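PDB 1OMO: alanine dehydrogenase from Archaeoglobus fulgidus, which catalyses the reversible NAD-dependent oxidative deamination of L-alanine to pyruvate and ammonium, working as a homodimer. Local coordinates for residues F128-C133 and F139-L144. Numbering follows the deposited sequence.
Sequences FGFIGC and FQLEAL
F128 and F130 reach from strand 128-131 to L141 and L144 of helix 139-144, which runs back nearly antiparallel to the strand (163°) with the two axes 10.7 Å apart at their closest. Strand and helix open a Rossmann-type beta-alpha-beta unit, and in the turn that joins them G132 and C133 touch the bound NAD. No hydrogen bond joins the two segments; the contact is apolar and buried.

The F130 ring points its CE2-CZ end at the helix, where it meets Q140, L141 and L144. Its CZ lies 3.9 Å from L141 CD2 and 4.2 Å from L144 CD1, while Q140 CB sits at the ring edge, 4.3 Å from F130 CE2. The L141 side chain crosses that of F130 at about a right angle; with its CG anti to the backbone N (chi1 -176°), CD2 is brought against F130 CZ. The F130 ring also meets that of F166 on the neighbouring helix 160-172, the planes inclined at about 55°. An alanine at F130 is likely to open a gap between strand and helix, taking from L141 CD2 its contact with the F130 ring and leaving L144 CD1 with F128 alone of the two rings.

F128, two residues earlier on the same face of the strand, approaches L144 obliquely. L144 CD1 thus touches both rings, F128 CD2 being the nearer at 3.8 Å, while L144 CD2 lies 4.1 Å from F128 CE2.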
loop_
_atom_site.group_PDB
_atom_site.type_symbol
_atom_site.label_atom_id
_atom_site.label_comp_id
_atom_site.label_asym_id
_atom_site.label_seq_id
_atom_site.Cartn_x
_atom_site.Cartn_y
_atom_site.Cartn_z
ATOM N N PHE A 128 29.243 -20.911 13.362
ATOM C CA PHE A 128 28.174 -19.946 13.209
ATOM C C PHE A 128 27.766 -19.358 14.523
ATOM O O PHE A 128 27.386 -20.086 15.431
ATOM C CB PHE A 128 26.956 -20.607 12.545
ATOM C CG PHE A 128 27.183 -20.956 11.095
ATOM C CD1 PHE A 128 28.061 -21.990 10.734
ATOM C CD2 PHE A 128 26.580 -20.213 10.088
ATOM C CE1 PHE A 128 28.336 -22.268 9.387
ATOM C CE2 PHE A 128 26.858 -20.492 8.743
ATOM C CZ PHE A 128 27.738 -21.519 8.404
ATOM N N GLY A 129 27.855 -18.039 14.616
ATOM C CA GLY A 129 27.462 -17.335 15.823
ATOM C C GLY A 129 26.131 -16.589 15.672
ATOM O O GLY A 129 25.843 -15.981 14.630
ATOM N N PHE A 130 25.306 -16.647 16.709
ATOM C CA PHE A 130 24.028 -15.973 16.711
ATOM C C PHE A 130 23.885 -14.997 17.884
ATOM O O PHE A 130 23.982 -15.375 19.067
ATOM C CB PHE A 130 22.889 -16.992 16.754
ATOM C CG PHE A 130 22.780 -17.833 15.508
ATOM C CD1 PHE A 130 23.676 -18.884 15.284
ATOM C CD2 PHE A 130 21.786 -17.577 14.561
ATOM C CE1 PHE A 130 23.587 -19.678 14.126
ATOM C CE2 PHE A 130 21.678 -18.365 13.389
ATOM C CZ PHE A 130 22.580 -19.415 13.177
ATOM N N ILE A 131 23.699 -13.727 17.554
ATOM C CA ILE A 131 23.460 -12.710 18.564
ATOM C C ILE A 131 21.954 -12.510 18.448
ATOM O O ILE A 131 21.484 -11.872 17.511
ATOM C CB ILE A 131 24.162 -11.392 18.234
ATOM C CG1 ILE A 131 25.661 -11.633 18.042
ATOM C CG2 ILE A 131 23.926 -10.406 19.341
ATOM C CD1 ILE A 131 26.320 -12.318 19.231
ATOM N N GLY A 132 21.211 -13.066 19.401
ATOM C CA GLY A 132 19.766 -12.994 19.401
ATOM C C GLY A 132 19.287 -14.400 19.048
ATOM O O GLY A 132 19.708 -14.963 18.034
ATOM N N CYS A 133 18.427 -14.982 19.870
ATOM C CA CYS A 133 17.963 -16.339 19.616
ATOM C C CYS A 133 16.445 -16.430 19.589
ATOM O O CYS A 133 15.872 -17.396 20.094
ATOM C CB CYS A 133 18.540 -17.320 20.660
ATOM S SG CYS A 133 20.380 -17.420 20.690
ATOM N N PHE A 139 15.003 -19.216 11.680
ATOM C CA PHE A 139 14.895 -19.212 10.226
ATOM C C PHE A 139 16.231 -18.992 9.550
ATOM O O PHE A 139 16.487 -19.543 8.497
ATOM C CB PHE A 139 13.905 -18.164 9.743
ATOM C CG PHE A 139 12.486 -18.534 10.013
ATOM C CD1 PHE A 139 11.868 -18.159 11.211
ATOM C CD2 PHE A 139 11.779 -19.309 9.097
ATOM C CE1 PHE A 139 10.583 -18.550 11.492
ATOM C CE2 PHE A 139 10.482 -19.709 9.364
ATOM C CZ PHE A 139 9.873 -19.331 10.570
ATOM N N GLN A 140 17.086 -18.190 10.159
ATOM C CA GLN A 140 18.387 -17.947 9.572
ATOM C C GLN A 140 19.171 -19.282 9.622
ATOM O O GLN A 140 19.770 -19.698 8.629
ATOM C CB GLN A 140 19.087 -16.864 10.370
ATOM C CG GLN A 140 20.141 -16.140 9.631
ATOM C CD GLN A 140 19.610 -15.067 8.676
ATOM O OE1 GLN A 140 20.343 -14.621 7.805
ATOM N NE2 GLN A 140 18.360 -14.648 8.843
ATOM N N LEU A 141 19.142 -19.941 10.784
ATOM C CA LEU A 141 19.825 -21.209 11.004
ATOM C C LEU A 141 19.404 -22.236 9.960
ATOM O O LEU A 141 20.249 -22.884 9.371
ATOM C CB LEU A 141 19.495 -21.730 12.407
ATOM C CG LEU A 141 20.103 -22.995 13.042
ATOM C CD1 LEU A 141 19.370 -24.182 12.554
ATOM C CD2 LEU A 141 21.591 -23.122 12.748
ATOM N N GLU A 142 18.098 -22.364 9.732
ATOM C CA GLU A 142 17.579 -23.314 8.769
ATOM C C GLU A 142 17.982 -22.992 7.325
ATOM O O GLU A 142 18.254 -23.893 6.556
ATOM C CB GLU A 142 16.050 -23.415 8.866
ATOM C CG GLU A 142 15.545 -24.039 10.139
ATOM C CD GLU A 142 15.846 -25.536 10.259
ATOM O OE1 GLU A 142 15.675 -26.088 11.374
ATOM O OE2 GLU A 142 16.237 -26.164 9.251
ATOM N N ALA A 143 17.985 -21.722 6.948
ATOM C CA ALA A 143 18.390 -21.372 5.602
ATOM C C ALA A 143 19.886 -21.683 5.422
ATOM O O ALA A 143 20.300 -22.266 4.398
ATOM C CB ALA A 143 18.142 -19.919 5.348
ATOM N N LEU A 144 20.685 -21.285 6.413
ATOM C CA LEU A 144 22.120 -21.484 6.369
ATOM C C LEU A 144 22.545 -22.950 6.283
ATOM O O LEU A 144 23.541 -23.283 5.612
ATOM C CB LEU A 144 22.789 -20.812 7.587
ATOM C CG LEU A 144 22.808 -19.274 7.647
ATOM C CD1 LEU A 144 23.217 -18.802 9.040
ATOM C CD2 LEU A 144 23.801 -18.736 6.596
#